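Local atomic coordinates of protein (endonuclease) (Salmonella typhimurium, PDB entry 1BYR), a protein that is an endonuclease of the PLD-like family, with a mixed beta sheet flanked by helices. Residues I23-F37 with R52-N65. Sequence-based numbering, arbitrary orientation.
Sequences IDSAKTSIRMMAYSF and RGVDVKIVIDERGN
A bend at chi2 (-56°) in R31 turns its guanidinium toward strand 55-61, while D55, its CG anti to the backbone N (chi1 173°), sends its carboxylate to meet it. R31 NH2 reaches D55 OD2 at 2.9 Å in a salt bridge, arriving from above the carboxylate plane, and R31 NH1 donates to I30 O. The extended chain of K57 runs alongside and lays its CD over one guanidinium face, 3.8 Å above the plane. Beneath these side chains, strands 29-34 and 55-61 run parallel, their ladder continuing from D55 N on T28 O to D61 N on A34 O. On the other face, I30 packs on V56 and M32 on I58, and F37 receives I60 CG2 over its ring in a CH-pi contact. Past the strand ends, the N65 amide joins the two segments: ND2 donates to Y35 O (2.8 Å) and to D61 O, while F37 N meets a lone pair of OD1 (2.9 Å). At the opposite end R52 NH2 grips A26 O at 2.9 Å. The pair forms a beta-alpha-beta unit with helix 40-51, which packs on M32 and F37; helix 131-146 covers R31, M33 and V59, and strands 97-100 and 84-87 flank the pair.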
# COMPACT_ATOMS: atom_id res chain seq x y z
N ILE A 23 6.77 -14.62 -2.54
CA ILE A 23 7.03 -15.11 -3.88
C ILE A 23 7.65 -16.51 -3.80
O ILE A 23 7.26 -17.42 -4.52
CB ILE A 23 7.95 -14.14 -4.64
CG1 ILE A 23 7.21 -12.82 -4.85
CG2 ILE A 23 8.37 -14.75 -6.00
CD1 ILE A 23 8.13 -11.64 -5.15
N ASP A 24 8.59 -16.68 -2.88
CA ASP A 24 9.27 -17.95 -2.68
C ASP A 24 8.33 -19.07 -2.22
O ASP A 24 8.64 -20.25 -2.35
CB ASP A 24 10.36 -17.80 -1.63
CG ASP A 24 11.59 -17.10 -2.16
OD1 ASP A 24 11.72 -16.94 -3.40
OD2 ASP A 24 12.43 -16.71 -1.33
N SER A 25 7.18 -18.69 -1.67
CA SER A 25 6.21 -19.66 -1.17
C SER A 25 5.26 -20.21 -2.22
O SER A 25 4.62 -21.23 -2.00
CB SER A 25 5.38 -19.05 -0.04
OG SER A 25 4.21 -18.42 -0.57
N ALA A 26 5.14 -19.52 -3.34
CA ALA A 26 4.22 -19.93 -4.39
C ALA A 26 4.51 -21.32 -4.94
O ALA A 26 5.62 -21.62 -5.41
CB ALA A 26 4.22 -18.92 -5.52
N LYS A 27 3.50 -22.18 -4.89
CA LYS A 27 3.62 -23.55 -5.40
C LYS A 27 2.84 -23.72 -6.70
O LYS A 27 3.14 -24.60 -7.49
CB LYS A 27 3.09 -24.56 -4.38
CG LYS A 27 3.66 -24.39 -2.97
CD LYS A 27 5.12 -24.76 -2.90
CE LYS A 27 5.57 -24.99 -1.45
NZ LYS A 27 5.28 -23.85 -0.52
N THR A 28 1.85 -22.85 -6.93
CA THR A 28 1.04 -22.96 -8.13
C THR A 28 0.85 -21.67 -8.93
O THR A 28 0.95 -21.67 -10.15
CB THR A 28 -0.34 -23.54 -7.81
OG1 THR A 28 -1.02 -22.65 -6.92
CG2 THR A 28 -0.21 -24.90 -7.14
N SER A 29 0.56 -20.55 -8.26
CA SER A 29 0.36 -19.31 -9.02
C SER A 29 0.75 -18.01 -8.35
O SER A 29 0.85 -17.91 -7.13
CB SER A 29 -1.11 -19.20 -9.46
OG SER A 29 -1.98 -19.18 -8.34
N ILE A 30 0.98 -17.01 -9.19
CA ILE A 30 1.33 -15.68 -8.77
C ILE A 30 0.68 -14.73 -9.76
O ILE A 30 0.87 -14.85 -10.96
CB ILE A 30 2.86 -15.46 -8.82
CG1 ILE A 30 3.53 -16.22 -7.69
CG2 ILE A 30 3.17 -13.97 -8.69
CD1 ILE A 30 4.99 -15.85 -7.51
N ARG A 31 -0.12 -13.80 -9.24
CA ARG A 31 -0.78 -12.79 -10.07
C ARG A 31 -0.31 -11.49 -9.45
O ARG A 31 -0.72 -11.17 -8.34
CB ARG A 31 -2.31 -12.92 -9.97
CG ARG A 31 -2.89 -14.13 -10.72
CD ARG A 31 -2.49 -14.12 -12.18
NE ARG A 31 -3.02 -15.28 -12.90
CZ ARG A 31 -2.29 -16.34 -13.25
NH1 ARG A 31 -1.00 -16.41 -12.94
NH2 ARG A 31 -2.87 -17.33 -13.91
N MET A 32 0.56 -10.77 -10.14
CA MET A 32 1.13 -9.53 -9.62
C MET A 32 0.72 -8.24 -10.32
O MET A 32 0.53 -8.20 -11.54
CB MET A 32 2.66 -9.65 -9.65
CG MET A 32 3.43 -8.48 -9.07
SD MET A 32 5.18 -8.85 -9.22
CE MET A 32 5.92 -7.76 -8.12
N MET A 33 0.58 -7.17 -9.53
CA MET A 33 0.22 -5.84 -10.01
C MET A 33 1.32 -4.94 -9.47
O MET A 33 1.68 -5.03 -8.30
CB MET A 33 -1.11 -5.35 -9.40
CG MET A 33 -2.35 -6.23 -9.64
SD MET A 33 -3.88 -5.51 -8.97
CE MET A 33 -4.40 -4.43 -10.28
N ALA A 34 1.87 -4.07 -10.32
CA ALA A 34 2.91 -3.19 -9.85
C ALA A 34 2.87 -1.83 -10.51
O ALA A 34 2.38 -1.68 -11.62
CB ALA A 34 4.26 -3.83 -10.11
N TYR A 35 3.39 -0.83 -9.80
CA TYR A 35 3.51 0.52 -10.36
C TYR A 35 4.98 0.43 -10.78
O TYR A 35 5.30 -0.36 -11.66
CB TYR A 35 3.29 1.55 -9.25
CG TYR A 35 3.60 2.98 -9.65
CD1 TYR A 35 3.31 3.44 -10.93
CD2 TYR A 35 4.16 3.86 -8.75
CE1 TYR A 35 3.59 4.76 -11.30
CE2 TYR A 35 4.45 5.18 -9.10
CZ TYR A 35 4.16 5.62 -10.38
OH TYR A 35 4.42 6.93 -10.72
N SER A 36 5.88 1.17 -10.15
CA SER A 36 7.29 1.05 -10.50
C SER A 36 7.75 -0.40 -10.34
O SER A 36 7.68 -0.95 -9.24
CB SER A 36 8.11 1.96 -9.60
OG SER A 36 7.49 3.21 -9.53
N PHE A 37 8.24 -1.00 -11.42
CA PHE A 37 8.66 -2.40 -11.47
C PHE A 37 10.16 -2.45 -11.82
O PHE A 37 10.51 -2.54 -12.99
CB PHE A 37 7.79 -3.06 -12.55
CG PHE A 37 7.91 -4.56 -12.63
CD1 PHE A 37 7.39 -5.38 -11.64
CD2 PHE A 37 8.48 -5.15 -13.76
CE1 PHE A 37 7.43 -6.77 -11.77
CE2 PHE A 37 8.53 -6.54 -13.89
CZ PHE A 37 8.01 -7.35 -12.90
N ARG A 52 10.27 -23.02 -11.08
CA ARG A 52 9.71 -24.02 -10.18
C ARG A 52 8.42 -24.59 -10.78
O ARG A 52 7.87 -25.55 -10.27
CB ARG A 52 9.36 -23.39 -8.82
CG ARG A 52 10.48 -23.37 -7.81
CD ARG A 52 9.92 -23.37 -6.38
NE ARG A 52 8.90 -22.35 -6.15
CZ ARG A 52 9.15 -21.06 -5.99
NH1 ARG A 52 10.40 -20.61 -6.05
NH2 ARG A 52 8.16 -20.21 -5.75
N GLY A 53 7.94 -23.98 -11.86
CA GLY A 53 6.69 -24.43 -12.46
C GLY A 53 5.50 -23.55 -12.11
O GLY A 53 4.39 -23.77 -12.59
N VAL A 54 5.72 -22.52 -11.30
CA VAL A 54 4.63 -21.63 -10.90
C VAL A 54 4.07 -20.81 -12.06
O VAL A 54 4.83 -20.28 -12.88
CB VAL A 54 5.07 -20.67 -9.78
CG1 VAL A 54 3.97 -19.65 -9.50
CG2 VAL A 54 5.41 -21.47 -8.52
N ASP A 55 2.75 -20.72 -12.12
CA ASP A 55 2.06 -19.96 -13.16
C ASP A 55 2.08 -18.48 -12.76
O ASP A 55 1.27 -18.02 -11.95
CB ASP A 55 0.62 -20.47 -13.29
CG ASP A 55 -0.24 -19.63 -14.22
OD1 ASP A 55 0.29 -18.72 -14.90
OD2 ASP A 55 -1.46 -19.87 -14.29
N VAL A 56 3.05 -17.75 -13.31
CA VAL A 56 3.23 -16.32 -13.02
C VAL A 56 2.75 -15.38 -14.14
O VAL A 56 3.14 -15.52 -15.30
CB VAL A 56 4.73 -16.00 -12.73
CG1 VAL A 56 4.89 -14.56 -12.25
CG2 VAL A 56 5.29 -16.98 -11.67
N LYS A 57 1.89 -14.42 -13.78
CA LYS A 57 1.40 -13.42 -14.74
C LYS A 57 1.46 -12.05 -14.05
O LYS A 57 1.09 -11.90 -12.88
CB LYS A 57 -0.02 -13.76 -15.20
CG LYS A 57 -0.08 -14.99 -16.11
CD LYS A 57 -1.43 -15.11 -16.78
CE LYS A 57 -1.61 -16.48 -17.42
NZ LYS A 57 -2.98 -16.65 -18.03
N ILE A 58 1.94 -11.04 -14.79
CA ILE A 58 2.11 -9.71 -14.23
C ILE A 58 1.57 -8.55 -15.08
O ILE A 58 1.74 -8.52 -16.29
CB ILE A 58 3.62 -9.47 -14.00
CG1 ILE A 58 4.22 -10.69 -13.31
CG2 ILE A 58 3.86 -8.20 -13.18
CD1 ILE A 58 5.74 -10.65 -13.18
N VAL A 59 0.90 -7.60 -14.43
CA VAL A 59 0.40 -6.41 -15.12
C VAL A 59 0.94 -5.21 -14.37
O VAL A 59 0.75 -5.09 -13.16
CB VAL A 59 -1.14 -6.31 -15.13
CG1 VAL A 59 -1.70 -7.24 -16.17
CG2 VAL A 59 -1.70 -6.62 -13.76
N ILE A 60 1.65 -4.34 -15.09
CA ILE A 60 2.24 -3.17 -14.46
C ILE A 60 1.80 -1.87 -15.11
O ILE A 60 1.29 -1.86 -16.23
CB ILE A 60 3.78 -3.26 -14.52
CG1 ILE A 60 4.27 -3.03 -15.95
CG2 ILE A 60 4.22 -4.63 -14.04
CD1 ILE A 60 5.79 -3.21 -16.14
N ASP A 61 1.99 -0.77 -14.39
CA ASP A 61 1.66 0.55 -14.89
C ASP A 61 2.56 0.86 -16.08
O ASP A 61 3.77 0.63 -16.02
CB ASP A 61 1.88 1.61 -13.81
CG ASP A 61 1.55 2.99 -14.29
OD1 ASP A 61 0.35 3.26 -14.48
OD2 ASP A 61 2.48 3.79 -14.48
N GLU A 62 1.97 1.41 -17.14
CA GLU A 62 2.74 1.73 -18.35
C GLU A 62 3.58 3.00 -18.29
O GLU A 62 4.79 2.95 -18.50
CB GLU A 62 1.80 1.80 -19.55
CG GLU A 62 2.52 1.83 -20.88
CD GLU A 62 1.57 1.72 -22.05
OE1 GLU A 62 0.72 0.80 -22.06
OE2 GLU A 62 1.67 2.58 -22.96
N ARG A 63 2.94 4.13 -18.01
CA ARG A 63 3.67 5.41 -17.97
C ARG A 63 4.82 5.50 -16.99
O ARG A 63 5.81 6.19 -17.26
CB ARG A 63 2.71 6.56 -17.69
CG ARG A 63 1.57 6.69 -18.68
CD ARG A 63 0.79 7.96 -18.36
NE ARG A 63 1.64 8.92 -17.65
CZ ARG A 63 1.38 9.42 -16.46
NH1 ARG A 63 0.28 9.07 -15.81
NH2 ARG A 63 2.22 10.29 -15.90
N GLY A 64 4.69 4.82 -15.85
CA GLY A 64 5.73 4.86 -14.85
C GLY A 64 6.81 3.80 -15.01
O GLY A 64 7.63 3.61 -14.12
N ASN A 65 6.80 3.09 -16.13
CA ASN A 65 7.80 2.05 -16.38
C ASN A 65 8.53 2.19 -17.73
O ASN A 65 8.64 1.23 -18.51
CB ASN A 65 7.14 0.68 -16.27
CG ASN A 65 7.02 0.22 -14.83
OD1 ASN A 65 8.00 0.17 -14.10
ND2 ASN A 65 5.81 -0.12 -14.41
O HOH W 1 10.56 -17.76 -5.81
O HOH W 2 5.94 -25.18 -7.79
O HOH W 3 -5.29 -17.38 -16.24
O HOH W 4 8.25 4.85 -11.71